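Local coordinates for protein b11L5F_LGL (Synthetic construct, PDB 6CZG) that is a computationally designed beta barrel that probably serves as a scaffold for binding a small fluorogenic ligand, at residues 14-19 with 26-31; 66-71 with 86-91. One frame throughout, in Å; residues are numbered along the deposited sequence.

Contact 1. Residues 14-19 with 26-31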
loop_
_atom_site.group_PDB
_atom_site.type_symbol
_atom_site.label_atom_id
_atom_site.label_comp_id
_atom_site.label_asym_id
_atom_site.label_seq_id
_atom_site.Cartn_x
_atom_site.Cartn_y
_atom_site.Cartn_z
ATOM N N THR A 14 -2.500 4.878 9.770
ATOM C CA THR A 14 -3.330 5.164 8.607
ATOM C C THR A 14 -2.632 6.149 7.676
ATOM O O THR A 14 -2.037 7.136 8.128
ATOM C CB THR A 14 -4.691 5.721 9.041
ATOM O OG1 THR A 14 -5.423 4.702 9.733
ATOM C CG2 THR A 14 -5.503 6.188 7.840
ATOM N N TRP A 15 -2.722 5.882 6.373
ATOM C CA TRP A 15 -2.091 6.705 5.350
ATOM C C TRP A 15 -3.104 7.050 4.269
ATOM O O TRP A 15 -3.836 6.174 3.796
ATOM C CB TRP A 15 -0.889 5.983 4.726
ATOM C CG TRP A 15 0.154 5.576 5.719
ATOM C CD1 TRP A 15 0.104 4.510 6.570
ATOM C CD2 TRP A 15 1.407 6.224 5.961
ATOM N NE1 TRP A 15 1.247 4.458 7.329
ATOM C CE2 TRP A 15 2.064 5.499 6.975
ATOM C CE3 TRP A 15 2.038 7.348 5.419
ATOM C CZ2 TRP A 15 3.318 5.862 7.458
ATOM C CZ3 TRP A 15 3.284 7.708 5.901
ATOM C CH2 TRP A 15 3.910 6.967 6.911
ATOM N N GLN A 16 -3.145 8.325 3.887
ATOM C CA GLN A 16 -3.893 8.765 2.716
ATOM C C GLN A 16 -3.080 8.450 1.464
ATOM O O GLN A 16 -1.968 8.961 1.295
ATOM C CB GLN A 16 -4.193 10.262 2.808
ATOM C CG GLN A 16 -4.991 10.829 1.640
ATOM C CD GLN A 16 -6.348 10.171 1.462
ATOM O OE1 GLN A 16 -6.817 9.988 0.338
ATOM N NE2 GLN A 16 -6.992 9.823 2.572
ATOM N N VAL A 17 -3.635 7.614 0.590
ATOM C CA VAL A 17 -2.909 7.053 -0.544
ATOM C C VAL A 17 -3.486 7.623 -1.831
ATOM O O VAL A 17 -4.711 7.633 -2.021
ATOM C CB VAL A 17 -2.983 5.518 -0.549
ATOM C CG1 VAL A 17 -2.300 4.953 -1.787
ATOM C CG2 VAL A 17 -2.379 4.954 0.724
ATOM N N THR A 18 -2.605 8.089 -2.717
ATOM C CA THR A 18 -2.987 8.559 -4.043
ATOM C C THR A 18 -2.232 7.748 -5.089
ATOM O O THR A 18 -1.004 7.635 -5.023
ATOM C CB THR A 18 -2.699 10.052 -4.211
ATOM O OG1 THR A 18 -3.305 10.780 -3.134
ATOM C CG2 THR A 18 -3.261 10.560 -5.530
ATOM N N MET A 19 -2.968 7.184 -6.047
ATOM C CA MET A 19 -2.420 6.257 -7.027
ATOM C C MET A 19 -2.651 6.736 -8.454
ATOM O O MET A 19 -3.653 7.388 -8.759
ATOM C CB MET A 19 -3.031 4.862 -6.866
ATOM C CG MET A 19 -2.701 4.183 -5.549
ATOM S SD MET A 19 -1.066 3.430 -5.571
ATOM C CE MET A 19 -1.159 2.363 -4.137
ATOM N N THR A 26 -6.283 7.968 -12.022
ATOM C CA THR A 26 -5.894 8.138 -10.632
ATOM C C THR A 26 -6.961 7.565 -9.708
ATOM O O THR A 26 -8.090 7.278 -10.114
ATOM C CB THR A 26 -5.657 9.618 -10.295
ATOM O OG1 THR A 26 -6.880 10.349 -10.445
ATOM C CG2 THR A 26 -4.596 10.214 -11.210
ATOM N N SER A 27 -6.577 7.402 -8.446
ATOM C CA SER A 27 -7.492 6.960 -7.403
ATOM C C SER A 27 -6.926 7.409 -6.064
ATOM O O SER A 27 -5.770 7.821 -5.964
ATOM C CB SER A 27 -7.703 5.443 -7.443
ATOM O OG SER A 27 -6.529 4.751 -7.054
ATOM N N GLN A 28 -7.766 7.352 -5.036
ATOM C CA GLN A 28 -7.337 7.749 -3.705
ATOM C C GLN A 28 -8.071 6.912 -2.671
ATOM O O GLN A 28 -9.136 6.351 -2.937
ATOM C CB GLN A 28 -7.570 9.246 -3.459
ATOM C CG GLN A 28 -9.027 9.681 -3.542
ATOM C CD GLN A 28 -9.474 9.953 -4.967
ATOM O OE1 GLN A 28 -8.726 10.513 -5.768
ATOM N NE2 GLN A 28 -10.702 9.560 -5.288
ATOM N N GLY A 29 -7.486 6.842 -1.484
ATOM C CA GLY A 29 -8.094 6.083 -0.413
ATOM C C GLY A 29 -7.217 6.078 0.815
ATOM O O GLY A 29 -6.414 6.988 1.026
ATOM N N GLN A 30 -7.389 5.044 1.633
ATOM C CA GLN A 30 -6.634 4.892 2.867
ATOM C C GLN A 30 -5.982 3.519 2.914
ATOM O O GLN A 30 -6.503 2.544 2.367
ATOM C CB GLN A 30 -7.525 5.076 4.102
ATOM C CG GLN A 30 -8.070 6.482 4.280
ATOM C CD GLN A 30 -9.228 6.786 3.349
ATOM O OE1 GLN A 30 -9.247 7.820 2.681
ATOM N NE2 GLN A 30 -10.202 5.884 3.301
ATOM N N MET A 31 -4.835 3.456 3.589
ATOM C CA MET A 31 -4.128 2.208 3.837
ATOM C C MET A 31 -3.765 2.135 5.313
ATOM O O MET A 31 -3.139 3.058 5.846
ATOM C CB MET A 31 -2.872 2.099 2.968
ATOM C CG MET A 31 -3.110 1.413 1.634
ATOM S SD MET A 31 -1.625 1.299 0.619
ATOM C CE MET A 31 -2.328 0.801 -0.951
#
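Met31 reaches across to Val17 and Met19 on the face of the sheet that also carries Trp15. Its CB, CG and SD all run past the CG2 branch of Val17, with CG2 to Met31 CB at 3.7 Å, the two side chains meeting at a slant. Val17 turns that branch to Met31 because CG1 takes the place anti to the backbone N (chi1 176°). Beyond Val17 the extended Met31 chain ends methyl against methyl, Met31 CE lying 3.7 Å from Met19 CE; the bent Met19 chain comes in at about a right angle. Ser27 OG packs beside Met19 CB without a polar link between them. The carbonyl O of Met31 lies in the plane of the Trp15 indole, at its edge, 3.6 Å from CD1, while Trp15 NE1 bonds to Leu11 O and the ring meets Phe95 and Phe33. Strands 13-20 and 26-37 form an antiparallel beta hairpin, the first of the closed eight-stranded barrel, and Trp15, Val17, Met19 and Met31 lie on its apolar side. Six backbone bonds hold the pairs Trp15-Met31, Val17-Gly29 and Met19-Ser27; Val17 N reaches Gly29 O at 2.9 Å in a nearly straight bond. On the other face Gln16 folds back at chi2 (59°) so that NE2 donates to Gln30 OE1 at 3.0 Å, in the carbonyl plane and on a lone pair, with the two amide planes 49° apart. Thr14 OG1, at the start of this hairpin, bonds to His32 ND1, and Thr14, Trp15 and Val17 also touch strand 106-114.

Contact 2. Residues 66-71 with 86-91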
loop_
_atom_site.group_PDB
_atom_site.type_symbol
_atom_site.label_atom_id
_atom_site.label_comp_id
_atom_site.label_asym_id
_atom_site.label_seq_id
_atom_site.Cartn_x
_atom_site.Cartn_y
_atom_site.Cartn_z
ATOM N N PRO A 66 16.285 -1.691 4.891
ATOM C CA PRO A 66 15.955 -0.810 6.022
ATOM C C PRO A 66 14.870 0.221 5.739
ATOM O O PRO A 66 14.090 0.555 6.637
ATOM C CB PRO A 66 17.297 -0.134 6.318
ATOM C CG PRO A 66 18.291 -1.201 6.021
ATOM C CD PRO A 66 17.724 -2.022 4.877
ATOM N N ASP A 67 14.795 0.724 4.506
ATOM C CA ASP A 67 13.804 1.733 4.153
ATOM C C ASP A 67 12.832 1.285 3.067
ATOM O O ASP A 67 12.066 2.119 2.566
ATOM C CB ASP A 67 14.500 3.027 3.715
ATOM C CG ASP A 67 15.409 3.592 4.786
ATOM O OD1 ASP A 67 15.068 3.474 5.982
ATOM O OD2 ASP A 67 16.463 4.163 4.432
ATOM N N THR A 68 12.826 0.007 2.683
ATOM C CA THR A 68 11.909 -0.470 1.655
ATOM C C THR A 68 11.224 -1.754 2.098
ATOM O O THR A 68 11.815 -2.592 2.788
ATOM C CB THR A 68 12.609 -0.720 0.307
ATOM O OG1 THR A 68 13.522 -1.816 0.435
ATOM C CG2 THR A 68 13.359 0.522 -0.163
ATOM N N MET A 69 9.968 -1.901 1.675
ATOM C CA MET A 69 9.147 -3.062 1.978
ATOM C C MET A 69 8.583 -3.650 0.693
ATOM O O MET A 69 8.372 -2.940 -0.295
ATOM C CB MET A 69 7.980 -2.707 2.916
ATOM C CG MET A 69 8.354 -1.829 4.096
ATOM S SD MET A 69 8.748 -2.784 5.571
ATOM C CE MET A 69 7.227 -3.700 5.797
ATOM N N ASP A 70 8.340 -4.958 0.715
ATOM C CA ASP A 70 7.620 -5.634 -0.355
ATOM C C ASP A 70 6.124 -5.552 -0.084
ATOM O O ASP A 70 5.692 -5.598 1.071
ATOM C CB ASP A 70 8.059 -7.094 -0.471
ATOM C CG ASP A 70 9.185 -7.289 -1.466
ATOM O OD1 ASP A 70 9.125 -6.685 -2.558
ATOM N N VAL A 71 5.334 -5.433 -1.149
ATOM C CA VAL A 71 3.902 -5.173 -1.037
ATOM C C VAL A 71 3.141 -6.247 -1.801
ATOM O O VAL A 71 3.368 -6.440 -3.003
ATOM C CB VAL A 71 3.528 -3.778 -1.564
ATOM C CG1 VAL A 71 2.021 -3.575 -1.508
ATOM C CG2 VAL A 71 4.245 -2.709 -0.768
ATOM N N GLN A 86 6.549 -2.196 -4.219
ATOM C CA GLN A 86 7.555 -1.848 -3.227
ATOM C C GLN A 86 7.204 -0.509 -2.599
ATOM O O GLN A 86 6.888 0.448 -3.310
ATOM C CB GLN A 86 8.950 -1.783 -3.863
ATOM C CG GLN A 86 10.018 -1.174 -2.973
ATOM C CD GLN A 86 11.395 -1.217 -3.607
ATOM O OE1 GLN A 86 11.776 -2.210 -4.224
ATOM N NE2 GLN A 86 12.147 -0.132 -3.460
ATOM N N LEU A 87 7.260 -0.447 -1.270
ATOM C CA LEU A 87 7.084 0.797 -0.532
ATOM C C LEU A 87 8.450 1.341 -0.142
ATOM O O LEU A 87 9.269 0.620 0.437
ATOM C CB LEU A 87 6.224 0.585 0.715
ATOM C CG LEU A 87 4.708 0.559 0.509
ATOM C CD1 LEU A 87 4.001 0.070 1.765
ATOM C CD2 LEU A 87 4.196 1.929 0.097
ATOM N N THR A 88 8.693 2.609 -0.457
ATOM C CA THR A 88 9.971 3.257 -0.187
ATOM C C THR A 88 9.762 4.358 0.842
ATOM O O THR A 88 8.927 5.246 0.644
ATOM C CB THR A 88 10.581 3.831 -1.465
ATOM O OG1 THR A 88 10.760 2.781 -2.423
ATOM C CG2 THR A 88 11.925 4.480 -1.168
ATOM N N LEU A 89 10.517 4.294 1.935
ATOM C CA LEU A 89 10.465 5.332 2.958
ATOM C C LEU A 89 11.111 6.601 2.421
ATOM O O LEU A 89 12.316 6.629 2.153
ATOM C CB LEU A 89 11.164 4.858 4.229
ATOM C CG LEU A 89 11.415 5.928 5.296
ATOM C CD1 LEU A 89 10.103 6.416 5.888
ATOM C CD2 LEU A 89 12.335 5.400 6.387
ATOM N N ASP A 90 10.312 7.653 2.262
ATOM C CA ASP A 90 10.812 8.970 1.887
ATOM C C ASP A 90 10.971 9.886 3.090
ATOM O O ASP A 90 11.960 10.621 3.183
ATOM C CB ASP A 90 9.875 9.624 0.867
ATOM C CG ASP A 90 10.576 10.662 0.013
ATOM O OD1 ASP A 90 10.869 10.369 -1.165
ATOM O OD2 ASP A 90 10.836 11.773 0.522
ATOM N N SER A 91 10.015 9.851 4.012
ATOM C CA SER A 91 10.091 10.583 5.266
ATOM C C SER A 91 9.161 9.905 6.259
ATOM O O SER A 91 8.279 9.135 5.857
ATOM C CB SER A 91 9.704 12.059 5.074
ATOM O OG SER A 91 8.301 12.237 5.165
#
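Val71 and Leu87 meet at about a right angle: Val71 CG2 sits 3.5 Å from Leu87 CG and also touches CD1. Leu87 also pairs with Met69 on the same face, but only their CB atoms approach, at 4.3 Å, since the Met69 chain leads away from this strand. On the opposite face, Thr68 and Thr88 stand side by side, and Gln86 slants over Thr68 with its amide NE2 3.6 Å from Thr68 CG2. An extended chain beyond CG, which is anti to the backbone N (chi1 169°), carries that amide off the sheet and leaning toward Thr88, where NE2 makes a weak bond to Thr88 OG1. Replacing Gln86 with an alanine would probably uncover the Thr68 methyl and leave Lys64 NZ without the hydrogen bond it gives to Gln86 OE1. Backbone bonds join Met69 and Leu87 in both directions, and at the strand entrance Leu89 N reaches Asp67 O at 2.7 Å, almost straight on to the carbonyl. There Leu89 CB packs on Asp67 CB at 3.8 Å, and its CD2 lies 3.4 Å from Asp67 OD1. The Asp67 carboxylate is held in turn by a salt bridge from OD1 to Arg6 NE, while Thr68 OG1 bonds to Thr65 OG1. In this antiparallel hairpin of the barrel, strands 68-75 and 81-91 are flanked by strand 54-65, through Val61 and Cys63, and by strand 94-101, through Phe95 and Phe97; helix 6-10 covers one end, where Met69 rests on Ala7 and Ala8 and Leu89 on Arg6 and Leu10.

Contacts 1 and 2 join separate hairpins of one closed barrel, their centres about 16 Å apart, with no direct touch. Each has three buried residues, but contact 1 also includes exposed Thr18, Thr26 and Gln28, whereas no touching residue of contact 2 is exposed. One face is mostly apolar, Ser27 of contact 1 excepted, and the other polar. Contact 1 has all six backbone bonds of three pairs and a glutamine pair linked across its outer face; its apolar side is rich in methionine beside a tryptophan. Contact 2 is smaller and lies where a strand begins: Val71, Leu87 and the unbranched Met69 make up its inner face, and its polar groups look outward to Arg6, Thr65 and Lys64. Phe95 meets both Trp15 and Leu89.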